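PDB 3DOR: protein CT_858, which is a secreted chlamydial protease, CPAF, which probably cleaves its protein substrates as a serine-type endopeptidase. Local coordinates for residues Lys322-Gln325 with Val326-Asn330; Leu460-Glu463 with Gln464-Ser467; Pro473-Leu476 with Lys477-Arg481; Pro537-Ala540 with Asn541-Arg544; Tyr551-Lys554 with Val555-Leu558. All blocks are in the same frame, centred on the assembly; numbering follows the deposited sequence.

Interaction 1 (Lys322-Gln325 with Val326-Asn330)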
loop_
_atom_site.group_PDB
_atom_site.type_symbol
_atom_site.label_atom_id
_atom_site.label_comp_id
_atom_site.label_asym_id
_atom_site.label_seq_id
_atom_site.Cartn_x
_atom_site.Cartn_y
_atom_site.Cartn_z
ATOM N N LYS B 322 14.930 -6.149 28.544
ATOM C CA LYS B 322 14.821 -6.750 29.878
ATOM C C LYS B 322 15.671 -8.026 29.985
ATOM O O LYS B 322 16.361 -8.261 30.980
ATOM C CB LYS B 322 13.368 -7.130 30.186
ATOM C CG LYS B 322 12.357 -5.995 30.187
ATOM C CD LYS B 322 12.336 -5.273 31.517
ATOM C CE LYS B 322 11.177 -4.280 31.585
ATOM N NZ LYS B 322 9.868 -4.972 31.476
ATOM N N ILE B 323 15.597 -8.862 28.958
ATOM C CA ILE B 323 16.347 -10.111 28.950
ATOM C C ILE B 323 17.852 -9.862 28.961
ATOM O O ILE B 323 18.588 -10.496 29.721
ATOM C CB ILE B 323 15.958 -10.968 27.724
ATOM C CG1 ILE B 323 14.461 -11.286 27.783
ATOM C CG2 ILE B 323 16.765 -12.253 27.707
ATOM C CD1 ILE B 323 13.853 -11.737 26.446
ATOM N N ILE B 324 18.318 -8.938 28.131
ATOM C CA ILE B 324 19.740 -8.645 28.094
ATOM C C ILE B 324 20.245 -8.124 29.441
ATOM O O ILE B 324 21.342 -8.483 29.878
ATOM C CB ILE B 324 20.081 -7.633 26.988
ATOM C CG1 ILE B 324 19.633 -8.181 25.629
ATOM C CG2 ILE B 324 21.586 -7.392 26.963
ATOM C CD1 ILE B 324 20.220 -9.555 25.293
ATOM N N GLN B 325 19.457 -7.287 30.108
ATOM C CA GLN B 325 19.878 -6.791 31.416
ATOM C C GLN B 325 20.052 -7.979 32.361
ATOM O O GLN B 325 20.998 -8.028 33.131
ATOM C CB GLN B 325 18.859 -5.801 31.987
ATOM C CG GLN B 325 19.053 -4.384 31.485
ATOM C CD GLN B 325 18.001 -3.418 32.020
ATOM O OE1 GLN B 325 16.793 -3.632 31.839
ATOM N NE2 GLN B 325 18.452 -2.348 32.674
ATOM N N VAL B 326 19.142 -8.943 32.301
ATOM C CA VAL B 326 19.266 -10.126 33.142
ATOM C C VAL B 326 20.545 -10.885 32.779
ATOM O O VAL B 326 21.274 -11.339 33.658
ATOM C CB VAL B 326 18.061 -11.070 32.967
ATOM C CG1 VAL B 326 18.369 -12.446 33.596
ATOM C CG2 VAL B 326 16.826 -10.454 33.627
ATOM N N PHE B 327 20.818 -11.023 31.484
ATOM C CA PHE B 327 22.015 -11.746 31.034
ATOM C C PHE B 327 23.296 -11.041 31.472
ATOM O O PHE B 327 24.260 -11.688 31.867
ATOM C CB PHE B 327 22.037 -11.890 29.498
ATOM C CG PHE B 327 21.063 -12.909 28.948
ATOM C CD1 PHE B 327 20.611 -12.814 27.638
ATOM C CD2 PHE B 327 20.648 -13.988 29.709
ATOM C CE1 PHE B 327 19.762 -13.788 27.097
ATOM C CE2 PHE B 327 19.804 -14.959 29.177
ATOM C CZ PHE B 327 19.362 -14.860 27.874
ATOM N N SER B 328 23.314 -9.714 31.391
ATOM C CA SER B 328 24.505 -8.955 31.771
ATOM C C SER B 328 24.938 -9.165 33.217
ATOM O O SER B 328 26.118 -9.057 33.532
ATOM C CB SER B 328 24.292 -7.456 31.537
ATOM O OG SER B 328 24.149 -7.172 30.164
ATOM N N SER B 329 23.995 -9.478 34.094
ATOM C CA SER B 329 24.329 -9.663 35.500
ATOM C C SER B 329 24.285 -11.102 36.004
ATOM O O SER B 329 24.598 -11.364 37.161
ATOM C CB SER B 329 23.386 -8.817 36.366
ATOM O OG SER B 329 23.573 -7.438 36.119
ATOM N N ASN B 330 23.910 -12.043 35.154
ATOM C CA ASN B 330 23.795 -13.419 35.615
ATOM C C ASN B 330 24.361 -14.425 34.647
ATOM O O ASN B 330 23.983 -15.596 34.676
ATOM C CB ASN B 330 22.325 -13.731 35.844
ATOM C CG ASN B 330 21.721 -12.861 36.909
ATOM O OD1 ASN B 330 21.830 -13.160 38.098
ATOM N ND2 ASN B 330 21.099 -11.758 36.496
#

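Interaction 2 (Leu460-Glu463 with Gln464-Ser467)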
loop_
_atom_site.group_PDB
_atom_site.type_symbol
_atom_site.label_atom_id
_atom_site.label_comp_id
_atom_site.label_asym_id
_atom_site.label_seq_id
_atom_site.Cartn_x
_atom_site.Cartn_y
_atom_site.Cartn_z
ATOM N N LEU B 460 24.330 -18.539 16.351
ATOM C CA LEU B 460 24.084 -19.731 15.550
ATOM C C LEU B 460 23.306 -19.305 14.308
ATOM O O LEU B 460 22.284 -18.618 14.407
ATOM C CB LEU B 460 23.268 -20.756 16.336
ATOM C CG LEU B 460 23.762 -21.049 17.751
ATOM C CD1 LEU B 460 22.796 -22.021 18.397
ATOM C CD2 LEU B 460 25.197 -21.612 17.726
ATOM N N ILE B 461 23.790 -19.732 13.144
ATOM C CA ILE B 461 23.175 -19.383 11.863
ATOM C C ILE B 461 23.056 -20.597 10.938
ATOM O O ILE B 461 23.723 -21.616 11.137
ATOM C CB ILE B 461 24.045 -18.358 11.107
ATOM C CG1 ILE B 461 25.407 -18.994 10.781
ATOM C CG2 ILE B 461 24.271 -17.103 11.964
ATOM C CD1 ILE B 461 26.259 -18.200 9.777
ATOM N N ASN B 462 22.205 -20.490 9.928
ATOM C CA ASN B 462 22.093 -21.571 8.965
ATOM C C ASN B 462 21.671 -21.023 7.603
ATOM O O ASN B 462 21.554 -19.801 7.420
ATOM C CB ASN B 462 21.155 -22.691 9.461
ATOM C CG ASN B 462 19.686 -22.317 9.422
ATOM O OD1 ASN B 462 18.830 -23.192 9.522
ATOM N ND2 ASN B 462 19.385 -21.028 9.287
ATOM N N GLU B 463 21.470 -21.928 6.652
ATOM C CA GLU B 463 21.125 -21.563 5.285
ATOM C C GLU B 463 19.730 -20.998 5.113
ATOM O O GLU B 463 19.349 -20.606 4.003
ATOM C CB GLU B 463 21.317 -22.763 4.346
ATOM C CG GLU B 463 20.160 -23.747 4.296
ATOM C CD GLU B 463 20.038 -24.602 5.539
ATOM O OE1 GLU B 463 19.049 -25.369 5.647
ATOM O OE2 GLU B 463 20.927 -24.520 6.404
ATOM N N GLN B 464 18.963 -20.969 6.199
ATOM C CA GLN B 464 17.630 -20.404 6.140
ATOM C C GLN B 464 17.537 -19.073 6.896
ATOM O O GLN B 464 16.534 -18.779 7.543
ATOM C CB GLN B 464 16.579 -21.404 6.647
ATOM C CG GLN B 464 16.381 -22.592 5.696
ATOM C CD GLN B 464 15.147 -23.420 6.016
ATOM O OE1 GLN B 464 14.919 -23.809 7.166
ATOM N NE2 GLN B 464 14.350 -23.701 4.996
ATOM N N ASP B 465 18.609 -18.285 6.796
ATOM C CA ASP B 465 18.695 -16.944 7.379
ATOM C C ASP B 465 18.728 -15.985 6.200
ATOM O O ASP B 465 19.616 -16.087 5.348
ATOM C CB ASP B 465 19.975 -16.781 8.196
ATOM C CG ASP B 465 19.849 -17.371 9.566
ATOM O OD1 ASP B 465 18.706 -17.409 10.077
ATOM O OD2 ASP B 465 20.875 -17.781 10.132
ATOM N N PHE B 466 17.777 -15.056 6.150
ATOM C CA PHE B 466 17.683 -14.103 5.039
ATOM C C PHE B 466 17.677 -12.634 5.476
ATOM O O PHE B 466 17.295 -12.318 6.599
ATOM C CB PHE B 466 16.407 -14.372 4.230
ATOM C CG PHE B 466 16.195 -15.828 3.872
ATOM C CD1 PHE B 466 15.701 -16.724 4.813
ATOM C CD2 PHE B 466 16.486 -16.299 2.584
ATOM C CE1 PHE B 466 15.490 -18.071 4.488
ATOM C CE2 PHE B 466 16.282 -17.647 2.244
ATOM C CZ PHE B 466 15.781 -18.537 3.203
ATOM N N SER B 467 18.073 -11.753 4.556
ATOM C CA SER B 467 18.145 -10.297 4.766
ATOM C C SER B 467 18.683 -9.862 6.128
ATOM O O SER B 467 19.886 -9.986 6.378
ATOM C CB SER B 467 16.780 -9.635 4.491
ATOM O OG SER B 467 15.730 -10.249 5.214
#

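Interaction 3 (Pro473-Leu476 with Lys477-Arg481)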
loop_
_atom_site.group_PDB
_atom_site.type_symbol
_atom_site.label_atom_id
_atom_site.label_comp_id
_atom_site.label_asym_id
_atom_site.label_seq_id
_atom_site.Cartn_x
_atom_site.Cartn_y
_atom_site.Cartn_z
ATOM N N PRO B 473 24.529 -11.505 11.673
ATOM C CA PRO B 473 25.858 -12.097 11.874
ATOM C C PRO B 473 26.996 -11.380 11.148
ATOM O O PRO B 473 28.122 -11.340 11.647
ATOM C CB PRO B 473 25.673 -13.536 11.396
ATOM C CG PRO B 473 24.646 -13.401 10.322
ATOM C CD PRO B 473 23.647 -12.440 10.950
ATOM N N VAL B 474 26.715 -10.797 9.988
ATOM C CA VAL B 474 27.773 -10.117 9.250
ATOM C C VAL B 474 28.313 -8.911 10.023
ATOM O O VAL B 474 29.524 -8.672 10.046
ATOM C CB VAL B 474 27.308 -9.698 7.804
ATOM C CG1 VAL B 474 26.642 -8.321 7.798
ATOM C CG2 VAL B 474 28.504 -9.723 6.869
ATOM N N VAL B 475 27.424 -8.171 10.681
ATOM C CA VAL B 475 27.837 -7.008 11.466
ATOM C C VAL B 475 28.680 -7.459 12.656
ATOM O O VAL B 475 29.732 -6.884 12.944
ATOM C CB VAL B 475 26.614 -6.213 12.001
ATOM C CG1 VAL B 475 27.084 -5.114 12.952
ATOM C CG2 VAL B 475 25.838 -5.588 10.833
ATOM N N LEU B 476 28.214 -8.491 13.347
ATOM C CA LEU B 476 28.929 -9.022 14.504
ATOM C C LEU B 476 30.253 -9.691 14.110
ATOM O O LEU B 476 31.233 -9.654 14.871
ATOM C CB LEU B 476 28.033 -10.016 15.257
ATOM C CG LEU B 476 26.766 -9.380 15.864
ATOM C CD1 LEU B 476 25.870 -10.424 16.557
ATOM C CD2 LEU B 476 27.201 -8.312 16.847
ATOM N N LYS B 477 30.281 -10.308 12.931
ATOM C CA LYS B 477 31.496 -10.971 12.464
ATOM C C LYS B 477 32.531 -9.954 11.999
ATOM O O LYS B 477 33.671 -9.979 12.458
ATOM C CB LYS B 477 31.181 -11.929 11.314
ATOM C CG LYS B 477 32.348 -12.839 10.911
ATOM C CD LYS B 477 31.858 -13.933 9.957
ATOM C CE LYS B 477 32.861 -15.080 9.825
ATOM N NZ LYS B 477 34.155 -14.673 9.196
ATOM N N ASP B 478 32.128 -9.052 11.104
ATOM C CA ASP B 478 33.049 -8.052 10.566
ATOM C C ASP B 478 33.564 -7.027 11.582
ATOM O O ASP B 478 34.544 -6.334 11.321
ATOM C CB ASP B 478 32.414 -7.351 9.348
ATOM C CG ASP B 478 32.234 -8.296 8.159
ATOM O OD1 ASP B 478 32.641 -9.472 8.265
ATOM O OD2 ASP B 478 31.693 -7.879 7.113
ATOM N N ASN B 479 32.922 -6.947 12.743
ATOM C CA ASN B 479 33.347 -6.021 13.802
ATOM C C ASN B 479 34.004 -6.828 14.918
ATOM O O ASN B 479 34.346 -6.285 15.976
ATOM C CB ASN B 479 32.146 -5.242 14.370
ATOM C CG ASN B 479 31.704 -4.093 13.470
ATOM O OD1 ASN B 479 32.338 -3.040 13.433
ATOM N ND2 ASN B 479 30.617 -4.295 12.737
ATOM N N ASP B 480 34.165 -8.131 14.676
ATOM C CA ASP B 480 34.785 -9.044 15.640
ATOM C C ASP B 480 34.101 -8.982 17.018
ATOM O O ASP B 480 34.780 -9.010 18.044
ATOM C CB ASP B 480 36.275 -8.700 15.813
ATOM C CG ASP B 480 37.080 -8.834 14.519
ATOM O OD1 ASP B 480 37.762 -7.896 14.103
ATOM O OD2 ASP B 480 37.016 -10.000 13.889
ATOM N N ARG B 481 32.774 -8.907 17.043
ATOM C CA ARG B 481 32.023 -8.826 18.303
ATOM C C ARG B 481 31.579 -10.204 18.791
ATOM O O ARG B 481 31.442 -10.435 19.992
ATOM C CB ARG B 481 30.762 -7.963 18.112
ATOM C CG ARG B 481 30.590 -6.806 19.088
ATOM C CD ARG B 481 29.864 -7.153 20.387
ATOM N NE ARG B 481 30.621 -8.109 21.163
ATOM C CZ ARG B 481 30.275 -8.570 22.357
ATOM N NH1 ARG B 481 29.169 -8.154 22.956
ATOM N NH2 ARG B 481 31.023 -9.500 22.920
#

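Interaction 4 (Pro537-Ala540 with Asn541-Arg544)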
loop_
_atom_site.group_PDB
_atom_site.type_symbol
_atom_site.label_atom_id
_atom_site.label_comp_id
_atom_site.label_asym_id
_atom_site.label_seq_id
_atom_site.Cartn_x
_atom_site.Cartn_y
_atom_site.Cartn_z
ATOM N N PRO B 537 27.700 -28.055 10.440
ATOM C CA PRO B 537 26.423 -28.526 9.905
ATOM C C PRO B 537 25.789 -29.539 10.844
ATOM O O PRO B 537 26.441 -30.038 11.755
ATOM C CB PRO B 537 26.820 -29.154 8.568
ATOM C CG PRO B 537 28.191 -29.733 8.878
ATOM C CD PRO B 537 28.840 -28.600 9.672
ATOM N N PHE B 538 24.513 -29.833 10.637
ATOM C CA PHE B 538 23.819 -30.829 11.455
ATOM C C PHE B 538 24.115 -32.206 10.846
ATOM O O PHE B 538 23.992 -32.386 9.634
ATOM C CB PHE B 538 22.310 -30.571 11.446
ATOM C CG PHE B 538 21.912 -29.264 12.087
ATOM C CD1 PHE B 538 21.107 -28.352 11.401
ATOM C CD2 PHE B 538 22.343 -28.943 13.382
ATOM C CE1 PHE B 538 20.737 -27.133 11.990
ATOM C CE2 PHE B 538 21.979 -27.727 13.981
ATOM C CZ PHE B 538 21.177 -26.820 13.286
ATOM N N THR B 539 24.528 -33.165 11.675
ATOM C CA THR B 539 24.835 -34.508 11.188
ATOM C C THR B 539 23.575 -35.364 11.215
ATOM O O THR B 539 22.532 -34.940 11.718
ATOM C CB THR B 539 25.890 -35.223 12.071
ATOM O OG1 THR B 539 25.378 -35.354 13.405
ATOM C CG2 THR B 539 27.209 -34.450 12.094
ATOM N N ALA B 540 23.668 -36.573 10.672
ATOM C CA ALA B 540 22.522 -37.471 10.679
ATOM C C ALA B 540 22.197 -37.806 12.139
ATOM O O ALA B 540 21.033 -37.906 12.513
ATOM C CB ALA B 540 22.838 -38.751 9.885
ATOM N N ASN B 541 23.223 -37.962 12.970
ATOM C CA ASN B 541 22.987 -38.258 14.381
ATOM C C ASN B 541 22.270 -37.101 15.082
ATOM O O ASN B 541 21.477 -37.317 16.005
ATOM C CB ASN B 541 24.300 -38.568 15.103
ATOM C CG ASN B 541 24.850 -39.938 14.744
ATOM O OD1 ASN B 541 24.086 -40.853 14.433
ATOM N ND2 ASN B 541 26.173 -40.090 14.793
ATOM N N ASP B 542 22.550 -35.876 14.651
ATOM C CA ASP B 542 21.891 -34.714 15.239
ATOM C C ASP B 542 20.418 -34.768 14.892
ATOM O O ASP B 542 19.552 -34.579 15.745
ATOM C CB ASP B 542 22.447 -33.407 14.668
ATOM C CG ASP B 542 23.754 -33.006 15.288
ATOM O OD1 ASP B 542 23.894 -33.158 16.526
ATOM O OD2 ASP B 542 24.628 -32.518 14.537
ATOM N N ILE B 543 20.163 -35.038 13.616
ATOM C CA ILE B 543 18.824 -35.079 13.053
ATOM C C ILE B 543 17.993 -36.328 13.317
ATOM O O ILE B 543 16.817 -36.226 13.662
ATOM C CB ILE B 543 18.906 -34.856 11.524
ATOM C CG1 ILE B 543 19.531 -33.487 11.246
ATOM C CG2 ILE B 543 17.534 -34.957 10.893
ATOM C CD1 ILE B 543 19.871 -33.244 9.795
ATOM N N ARG B 544 18.596 -37.500 13.168
ATOM C CA ARG B 544 17.853 -38.743 13.339
ATOM C C ARG B 544 16.765 -38.714 14.413
ATOM O O ARG B 544 15.610 -39.017 14.120
ATOM C CB ARG B 544 18.795 -39.927 13.583
ATOM C CG ARG B 544 18.047 -41.261 13.567
ATOM C CD ARG B 544 18.961 -42.476 13.399
ATOM N NE ARG B 544 19.704 -42.471 12.137
ATOM C CZ ARG B 544 20.972 -42.081 12.011
ATOM N NH1 ARG B 544 21.653 -41.659 13.069
ATOM N NH2 ARG B 544 21.568 -42.132 10.826
HETATM O O HOH W 1 26.852 -31.058 14.336
#

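Interaction 5 (Tyr551-Lys554 with Val555-Leu558)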
loop_
_atom_site.group_PDB
_atom_site.type_symbol
_atom_site.label_atom_id
_atom_site.label_comp_id
_atom_site.label_asym_id
_atom_site.label_seq_id
_atom_site.Cartn_x
_atom_site.Cartn_y
_atom_site.Cartn_z
ATOM N N TYR B 551 25.906 -31.456 17.649
ATOM C CA TYR B 551 25.942 -30.033 17.348
ATOM C C TYR B 551 26.067 -29.248 18.664
ATOM O O TYR B 551 26.984 -28.441 18.842
ATOM C CB TYR B 551 24.651 -29.636 16.631
ATOM C CG TYR B 551 24.495 -28.154 16.360
ATOM C CD1 TYR B 551 25.105 -27.557 15.253
ATOM C CD2 TYR B 551 23.706 -27.350 17.193
ATOM C CE1 TYR B 551 24.929 -26.197 14.973
ATOM C CE2 TYR B 551 23.524 -25.988 16.927
ATOM C CZ TYR B 551 24.133 -25.421 15.813
ATOM O OH TYR B 551 23.914 -24.095 15.509
ATOM N N LEU B 552 25.150 -29.502 19.590
ATOM C CA LEU B 552 25.167 -28.800 20.871
ATOM C C LEU B 552 26.434 -28.995 21.695
ATOM O O LEU B 552 26.933 -28.037 22.290
ATOM C CB LEU B 552 23.932 -29.172 21.700
ATOM C CG LEU B 552 22.641 -28.528 21.189
ATOM C CD1 LEU B 552 21.456 -28.941 22.063
ATOM C CD2 LEU B 552 22.803 -27.016 21.191
ATOM N N ASP B 553 26.969 -30.214 21.733
ATOM C CA ASP B 553 28.191 -30.437 22.505
ATOM C C ASP B 553 29.329 -29.614 21.931
ATOM O O ASP B 553 30.188 -29.122 22.663
ATOM C CB ASP B 553 28.596 -31.911 22.510
ATOM C CG ASP B 553 27.709 -32.751 23.398
ATOM O OD1 ASP B 553 27.077 -32.189 24.328
ATOM O OD2 ASP B 553 27.662 -33.978 23.171
ATOM N N LYS B 554 29.335 -29.453 20.614
ATOM C CA LYS B 554 30.394 -28.670 20.006
ATOM C C LYS B 554 30.169 -27.184 20.261
ATOM O O LYS B 554 31.123 -26.437 20.489
ATOM C CB LYS B 554 30.501 -28.956 18.501
ATOM C CG LYS B 554 31.810 -28.466 17.911
ATOM C CD LYS B 554 32.883 -28.405 19.005
ATOM C CE LYS B 554 34.272 -28.649 18.497
ATOM N NZ LYS B 554 34.450 -30.071 18.082
ATOM N N VAL B 555 28.912 -26.748 20.234
ATOM C CA VAL B 555 28.627 -25.340 20.506
ATOM C C VAL B 555 29.116 -25.011 21.928
ATOM O O VAL B 555 29.703 -23.954 22.168
ATOM C CB VAL B 555 27.116 -25.033 20.406
ATOM C CG1 VAL B 555 26.826 -23.652 20.979
ATOM C CG2 VAL B 555 26.663 -25.115 18.942
ATOM N N LYS B 556 28.883 -25.933 22.858
ATOM C CA LYS B 556 29.291 -25.744 24.246
ATOM C C LYS B 556 30.809 -25.705 24.404
ATOM O O LYS B 556 31.322 -24.921 25.196
ATOM C CB LYS B 556 28.670 -26.835 25.137
ATOM C CG LYS B 556 27.183 -26.570 25.398
ATOM C CD LYS B 556 26.542 -27.526 26.390
ATOM C CE LYS B 556 26.141 -28.818 25.730
ATOM N NZ LYS B 556 25.165 -29.576 26.558
ATOM N N LYS B 557 31.525 -26.536 23.653
ATOM C CA LYS B 557 32.981 -26.534 23.723
ATOM C C LYS B 557 33.480 -25.190 23.224
ATOM O O LYS B 557 34.393 -24.605 23.803
ATOM C CB LYS B 557 33.591 -27.656 22.869
ATOM C CG LYS B 557 33.492 -29.047 23.493
ATOM C CD LYS B 557 34.194 -30.098 22.632
ATOM C CE LYS B 557 34.145 -31.486 23.280
ATOM N NZ LYS B 557 32.742 -31.934 23.555
ATOM N N LEU B 558 32.880 -24.708 22.142
ATOM C CA LEU B 558 33.252 -23.424 21.568
ATOM C C LEU B 558 32.964 -22.272 22.544
ATOM O O LEU B 558 33.785 -21.373 22.690
ATOM C CB LEU B 558 32.509 -23.203 20.242
ATOM C CG LEU B 558 32.938 -24.171 19.123
ATOM C CD1 LEU B 558 32.037 -24.000 17.903
ATOM C CD2 LEU B 558 34.400 -23.929 18.759
HETATM O O HOH W 2 30.472 -30.029 25.267
#

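Interaction 1 (Lys322-Gln325 with Val326-Asn330)
I323 and F327 meet one helical turn apart on helix 316-330, the crossover helix of the beta-alpha-beta unit formed with strands 290-297 and 333-337. The two side chains lie next to each other and point the same way. F327 is the one to follow outward. Its CB rests against two carbonyl oxygens of the preceding turn, with I324 O at 3.5 Å from F327 CB and I323 O slightly farther. CG too lies close to I323 O. The ring then leans along I323: CD1 and CZ both touch the I323 methyl CG2, and CE1 comes closest, 3.4 Å from I323 CG2. I323 CG2 sits over one face of the F327 ring in a CH-pi contact, 30° off the ring normal. This CG2 stands anti to the I323 backbone N, while the longer CG1 branch lies beside that N and leads away from the ring. I324 reaches the same ring differently, its CD1 coming to the edge near the ring plane, 4.0 Å from F327 CD1.

Beyond the helix, F327 packs on I280 of strand 278-284 and L296 of strand 290-297, with Y453 from a loop, so this side of the helix faces the sheet. Backbone bonds run through the turn, among them F327 N to I323 O and S328 N to I324 O. They fade at the end, where S329 N to Q325 O is only a weak bond. There the N330 side chain folds back: ND2 donates to V326 O at 2.9 Å, nearly straight at 168°, in the carbonyl plane on a lone pair.

Interaction 2 (Leu460-Glu463 with Gln464-Ser467)
A type I beta turn from N462 to D465 carries the chain out of strand 457-461 and on toward helix 468-478, within the part of the protein related to the S41 peptidases. Its closing backbone bond, D465 N to N462 O, is weak at 3.4 Å. A side chain supplies the stronger link: D465 turns its carboxylate back across the turn and OD2 accepts from N462 N at 3.0 Å in a fairly straight bond. The donor comes from above the carboxylate plane, 51° out of it. The same oxygen lies 3.3 Å from I461 CA and also touches I461 CB, the two side chains crossing at about a right angle. D465 reaches this place with CG beside its own backbone N (chi1 -81°).

At the middle of the turn, E463 and Q464 run side by side and point the same way, their carboxylate and amide planes only 17° apart. E463 bends at chi2, bringing OE1 to 3.9 Å from Q464 CG, while that oxygen's hydrogen bond is to S144 OG.

Helix 140-150 thus lies against the E463 and Q464 side chains. F466 meets F72 edge to face, and the other carboxylate oxygen of D465 makes a weak bond to N341 N. Upstream, L460 and I461 are bonded through their backbones to the flanking strands 333-337 and 483-486, and L460 also packs on helix 549-564.

Interaction 3 (Pro473-Leu476 with Lys477-Arg481)
V475 O and N479 carry the main polar contact. N479 ND2 donates to V475 O at 2.7 Å with an angle of 164°; the oxygen lies in the N479 amide plane, although the donor is tilted 22° from the carbonyl plane. N479 N reaches the same oxygen only weakly. Two donors from one residue therefore share a carbonyl at the helix end, and the amide has a second hold, since N479 OD1 accepts from E362 N. CG of N479 stands beside its own backbone N (chi1 -78°), which turns the amide back along the helix.

The remaining bonds are between backbone atoms. K477 N binds P473 O and D478 N binds V474 O, then the pattern changes: R481 N goes to L476 O at 2.8 Å, and D480 N to K477 O at 2.9 Å. With D480 at positive phi as the C-prime residue, this is a Schellman motif. It ends helix 468-478, the crossover helix of the beta-alpha-beta unit between strands 457-461 and 483-486.

Van der Waals contacts accompany the turn. L476 CD2 lies 3.8 Å from R481 CB, the two side chains pointing the same way. Two valine methyls lie against polar ends: V475 CG1 packs beside N479 ND2 at 3.6 Å, and V474 CG2 touches D478 OD2 at 3.7 Å.

The charged groups have partners beyond the turn: D478 OD1 pairs with R519, K477 NZ with E531, and R481 NH2 binds K455 O and a sulfate ion, probably from the crystallisation liquor.

Interaction 4 (Pro537-Ala540 with Asn541-Arg544)
T539 and D542 form a capping box at the start of helix 540-544, and this is the close-fitting part of the contact. T539 OG1 accepts from D542 N at 3.1 Å. In return, D542 OD2 accepts from T539 N at 2.9 Å, almost straight at 174°, on the anti side and somewhat out of the carboxylate plane. The same OD2 also takes a water, 2.7 Å from D542 OD2, which donates to it and to P537 O. T539 places OG1 between its backbone N and carbonyl carbon (chi1 61°), which brings the hydroxyl over the first turn; this oxygen bonds to E550 as well. D542 OD1 is bound to Y551 N, so both carboxylate oxygens are engaged.

Next to the capping box, I543 lays CG1 and CD1 against F538 CB, with CD1 4.0 Å away. Y99 and V101 of strand 98-103 also pack on I543.

The solvent side belongs to N541, which is exposed and has polar links but little packing; its ND2 binds E550. R544 bends at chi3, which curls the guanidinium back over A540 O. R544 NH1 then donates to N541 OD1 at 2.9 Å, the oxygen lying close to the guanidinium plane.

Interaction 5 (Tyr551-Lys554 with Val555-Leu558)
V555 CG2 sits over one face of the Y551 ring, offset toward its rim and 3.8 Å from Y551 CE2. It stands 19° off the ring normal, a CH-pi contact one turn apart on helix 549-564. With CG2 beside its backbone N, V555 turns this methyl toward the preceding turn, 3.3 Å from Y551 O.

Around this pair lie the polar side chains. The salt bridge between D553 OD1 and K556 NZ is long at 3.9 Å, and the ammonium also donates to I265 O. K557 faces D553 O through a water, which donates to D553 O at 2.8 Å and takes a weak bond from K557 NZ. K554 crosses K557 at about a right angle, its CD 4.0 Å from K557 CB, before NZ goes on to A572 O.

Regular helical backbone bonds, from V555 N to Y551 O through L558 N to K554 O, fix the spacing of these side chains. L552 rests on P263, while L558 lies against I569 of the C-terminal segment. The buried Y551 and V555 turn to the sheet and pack on L460 of strand 457-461.

In the fold
Going along the chain, the five contacts come strictly in series; each spans a single turn or helix end, and none nests in or crosses another. Interaction 1 lies on the crossover helix between strands 290-297 and 333-337, touching none of the others. Interaction 2 leaves strand 457-461 and interaction 3 ends the helix that follows; they meet where I461 CG2 packs on P473 CB. Interaction 4 starts a short helix after strand 534-535, outermost in the mixed sheet of this chain, and its capping aspartate and F538 ring reach Y551 of interaction 5. Interaction 5 returns to interaction 2 through L460, tying the C-terminal helix to the central mixed sheet.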